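Local atomic coordinates of SusD superfamily protein (Bacteroides thetaiotaomicron, PDB entry 3MCX), a protein that is of unknown function but, as a SusD-family protein of the outer membrane, probably binds glycans at the cell surface for uptake by a partner transporter. Residues 407-411 / 423-429. Numbering follows the deposited sequence.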
ATOM      1  N   LEU A 407      -0.826   0.462 -17.044  1.00  6.74           N
ATOM      2  CA  LEU A 407      -1.246   1.358 -15.975  1.00  6.90           C
ATOM      3  C   LEU A 407      -2.771   1.405 -15.815  1.00  6.51           C
ATOM      4  O   LEU A 407      -3.255   1.467 -14.683  1.00  6.62           O
ATOM      5  CB  LEU A 407      -0.620   2.756 -16.189  1.00  6.28           C
ATOM      6  CG  LEU A 407       0.919   2.769 -16.120  1.00  7.21           C
ATOM      7  CD1 LEU A 407       1.411   4.251 -16.194  1.00  8.70           C
ATOM      8  CD2 LEU A 407       1.493   2.117 -14.863  1.00  8.72           C
ATOM      9  N   LYS A 408      -3.502   1.382 -16.941  1.00  6.88           N
ATOM     10  CA  LYS A 408      -4.956   1.181 -16.880  1.00  6.80           C
ATOM     11  C   LYS A 408      -5.336  -0.108 -16.165  1.00  6.89           C
ATOM     12  O   LYS A 408      -6.218  -0.099 -15.308  1.00  6.79           O
ATOM     13  CB  LYS A 408      -5.586   1.177 -18.264  1.00  7.05           C
ATOM     14  CG  LYS A 408      -5.713   2.548 -18.936  1.00  8.70           C
ATOM     15  CD  LYS A 408      -6.519   2.448 -20.228  1.00 11.55           C
ATOM     16  CE  LYS A 408      -6.887   3.781 -20.850  1.00 13.32           C
ATOM     17  NZ  LYS A 408      -7.819   3.626 -22.026  1.00 11.58           N
ATOM     18  N   GLU A 409      -4.691  -1.215 -16.488  1.00  6.26           N
ATOM     19  CA  GLU A 409      -5.019  -2.475 -15.838  1.00  6.90           C
ATOM     20  C   GLU A 409      -4.732  -2.420 -14.354  1.00  7.46           C
ATOM     21  O   GLU A 409      -5.521  -2.942 -13.538  1.00  7.21           O
ATOM     22  CB  GLU A 409      -4.254  -3.631 -16.492  1.00  6.51           C
ATOM     23  CG  GLU A 409      -4.869  -4.993 -16.207  1.00  7.62           C
ATOM     24  CD  GLU A 409      -6.264  -5.129 -16.746  1.00  7.93           C
ATOM     25  OE1 GLU A 409      -6.648  -4.421 -17.700  1.00  8.08           O
ATOM     26  OE2 GLU A 409      -6.980  -5.998 -16.211  1.00  8.69           O
ATOM     27  N   ARG A 410      -3.622  -1.793 -13.963  1.00  7.10           N
ATOM     28  CA  ARG A 410      -3.309  -1.637 -12.546  1.00  7.30           C
ATOM     29  C   ARG A 410      -4.356  -0.830 -11.804  1.00  7.44           C
ATOM     30  O   ARG A 410      -4.715  -1.154 -10.666  1.00  7.30           O
ATOM     31  CB  ARG A 410      -1.943  -0.972 -12.341  1.00  7.89           C
ATOM     32  CG  ARG A 410      -0.731  -1.833 -12.777  1.00  8.23           C
ATOM     33  CD  ARG A 410       0.610  -1.092 -12.562  1.00  8.54           C
ATOM     34  NE  ARG A 410       0.811  -0.834 -11.148  1.00  9.37           N
ATOM     35  CZ  ARG A 410       1.411  -1.637 -10.272  1.00 12.07           C
ATOM     36  NH1 ARG A 410       2.047  -2.739 -10.649  1.00 15.14           N
ATOM     37  NH2 ARG A 410       1.427  -1.281  -9.027  1.00 12.91           N
ATOM     38  N   ARG A 411      -4.839   0.241 -12.426  1.00  7.19           N
ATOM     39  CA  ARG A 411      -5.883   1.066 -11.806  1.00  7.76           C
ATOM     40  C   ARG A 411      -7.151   0.225 -11.577  1.00  7.52           C
ATOM     41  O   ARG A 411      -7.795   0.325 -10.522  1.00  7.39           O
ATOM     42  CB  ARG A 411      -6.191   2.310 -12.644  1.00  7.79           C
ATOM     43  CG  ARG A 411      -5.087   3.365 -12.486  1.00  8.64           C
ATOM     44  CD  ARG A 411      -5.249   4.419 -13.540  1.00  7.95           C
ATOM     45  NE  ARG A 411      -6.483   5.179 -13.376  1.00  7.98           N
ATOM     46  CZ  ARG A 411      -6.995   5.987 -14.302  1.00  9.83           C
ATOM     47  NH1 ARG A 411      -6.389   6.146 -15.490  1.00 10.88           N
ATOM     48  NH2 ARG A 411      -8.131   6.652 -14.053  1.00 10.22           N
ATOM     49  N   ASP A 423       2.156   4.505  -9.116  1.00  7.35           N
ATOM     50  CA  ASP A 423       2.156   4.234 -10.573  1.00  7.73           C
ATOM     51  C   ASP A 423       2.376   5.514 -11.369  1.00  7.43           C
ATOM     52  O   ASP A 423       3.106   5.526 -12.360  1.00  7.39           O
ATOM     53  CB  ASP A 423       0.835   3.610 -11.040  1.00  7.61           C
ATOM     54  CG  ASP A 423       0.522   2.290 -10.393  1.00  9.33           C
ATOM     55  OD1 ASP A 423       1.268   1.777  -9.525  1.00  7.85           O
ATOM     56  OD2 ASP A 423      -0.521   1.709 -10.805  1.00  8.99           O
ATOM     57  N   TYR A 424       1.717   6.600 -10.965  1.00  7.74           N
ATOM     58  CA  TYR A 424       1.897   7.865 -11.640  1.00  7.32           C
ATOM     59  C   TYR A 424       3.289   8.407 -11.331  1.00  6.98           C
ATOM     60  O   TYR A 424       4.020   8.810 -12.238  1.00  8.10           O
ATOM     61  CB  TYR A 424       0.871   8.893 -11.168  1.00  6.85           C
ATOM     62  CG  TYR A 424      -0.540   8.628 -11.625  1.00  6.47           C
ATOM     63  CD1 TYR A 424      -1.353   7.775 -10.901  1.00  6.66           C
ATOM     64  CD2 TYR A 424      -1.061   9.244 -12.759  1.00  6.51           C
ATOM     65  CE1 TYR A 424      -2.661   7.530 -11.324  1.00  6.58           C
ATOM     66  CE2 TYR A 424      -2.351   9.002 -13.166  1.00  7.87           C
ATOM     67  CZ  TYR A 424      -3.158   8.171 -12.415  1.00  7.07           C
ATOM     68  OH  TYR A 424      -4.464   7.919 -12.829  1.00  8.71           O
ATOM     69  N   LEU A 425       3.679   8.396 -10.050  1.00  6.88           N
ATOM     70  CA  LEU A 425       4.926   9.047  -9.642  1.00  6.92           C
ATOM     71  C   LEU A 425       6.125   8.436 -10.358  1.00  6.83           C
ATOM     72  O   LEU A 425       6.964   9.165 -10.914  1.00  7.35           O
ATOM     73  CB  LEU A 425       5.100   8.969  -8.139  1.00  7.45           C
ATOM     74  CG  LEU A 425       4.019   9.647  -7.280  1.00  8.21           C
ATOM     75  CD1 LEU A 425       4.334   9.500  -5.783  1.00  8.43           C
ATOM     76  CD2 LEU A 425       3.802  11.122  -7.703  1.00  7.95           C
ATOM     77  N   ARG A 426       6.237   7.107 -10.324  1.00  6.84           N
ATOM     78  CA  ARG A 426       7.442   6.487 -10.904  1.00  6.71           C
ATOM     79  C   ARG A 426       7.525   6.576 -12.413  1.00  6.82           C
ATOM     80  O   ARG A 426       8.585   6.389 -13.007  1.00  7.67           O
ATOM     81  CB  ARG A 426       7.592   5.024 -10.486  1.00  7.29           C
ATOM     82  CG  ARG A 426       6.554   4.091 -11.038  1.00  7.36           C
ATOM     83  CD  ARG A 426       6.879   2.634 -10.700  1.00  8.27           C
ATOM     84  NE  ARG A 426       5.728   1.816 -11.071  1.00  7.11           N
ATOM     85  CZ  ARG A 426       4.682   1.590 -10.272  1.00  8.56           C
ATOM     86  NH1 ARG A 426       4.629   2.049  -9.033  1.00  9.00           N
ATOM     87  NH2 ARG A 426       3.670   0.865 -10.733  1.00  9.40           N
ATOM     88  N   ASN A 427       6.392   6.898 -13.044  1.00  6.70           N
ATOM     89  CA  ASN A 427       6.333   7.110 -14.464  1.00  6.28           C
ATOM     90  C   ASN A 427       6.326   8.575 -14.897  1.00  6.20           C
ATOM     91  O   ASN A 427       6.195   8.885 -16.080  1.00  6.49           O
ATOM     92  CB  ASN A 427       5.162   6.318 -15.052  1.00  5.77           C
ATOM     93  CG  ASN A 427       5.447   4.833 -15.046  1.00  6.30           C
ATOM     94  OD1 ASN A 427       6.397   4.406 -15.731  1.00  6.27           O
ATOM     95  ND2 ASN A 427       4.727   4.058 -14.245  1.00  5.85           N
ATOM     96  N   GLY A 428       6.513   9.489 -13.941  1.00  6.52           N
ATOM     97  CA  GLY A 428       6.553  10.921 -14.232  1.00  7.14           C
ATOM     98  C   GLY A 428       5.254  11.512 -14.747  1.00  6.84           C
ATOM     99  O   GLY A 428       5.251  12.508 -15.480  1.00  8.42           O
ATOM    100  N   LEU A 429       4.150  10.891 -14.369  1.00  7.52           N
ATOM    101  CA  LEU A 429       2.854  11.235 -14.941  1.00  7.47           C
ATOM    102  C   LEU A 429       2.096  12.173 -14.028  1.00  7.06           C
ATOM    103  O   LEU A 429       2.071  11.965 -12.810  1.00  8.93           O
ATOM    104  CB  LEU A 429       2.000   9.977 -15.106  1.00  6.80           C
ATOM    105  CG  LEU A 429       2.585   8.964 -16.073  1.00  7.24           C
ATOM    106  CD1 LEU A 429       1.663   7.720 -16.102  1.00  7.93           C
ATOM    107  CD2 LEU A 429       2.806   9.511 -17.501  1.00  8.02           C
TER
HETATM  108  O   HOH W   1      -1.714   3.003 -12.852  1.00  8.81           O
HETATM  109  O   HOH W   2      -0.756   0.123  -8.378  1.00 25.97           O
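Helices 403-414 and 420-426, successive in the SusD fold, come nearest at Leu407 and Asp423 in these segments, their CA atoms 7.0 Å apart, and the second helix ends in a Schellman motif with Gly428, at positive phi, as its C-prime residue. The pair is a worked example of how a buried carboxylate is paid for: Arg410, Asp423 and Arg426 form a salt-bridge network. With its chain bent at chi3 (63°), Arg410 turns NE onto Asp423 OD2 at 2.9 Å, in the plane of its own guanidinium but from above the carboxylate plane; a weak bond runs from Arg410 NH2 to Asp423 OD1. The two flat groups are therefore far from coplanar, their planes 72° apart. From the same helix as the aspartate, Arg426 NH2 reaches Asp423 OD1 at 2.8 Å and also lies over one face of the Arg410 guanidinium, the two like charges sharing the carboxylate between them. Glu365 on helix 356-370 takes Arg426 NE, while Asn362 of that helix accepts from Arg410 NH1. Replacing Arg410 with an alanine would probably cost Asp423 its mate on the first helix, leave the water on Arg410 NH2 without that partner and open a gap where the guanidinium had lain. One water bridges Leu407 O and Asp423 OD2, another Arg410 NH2 and Asp423 OD1. Beside the network, Tyr424 OH lies over one face of the Arg411 guanidinium, whose NE is salt-bridged to Asp55. Asn427 ND2 donates to Asp423 O at 2.9 Å, and the same nitrogen abuts Leu407 CD2. Where the Schellman turn brings Leu429 back toward the first helix, the two leucines meet tip to tip, Leu407 CD1 tightly against Leu429 CD1 at 3.5 Å.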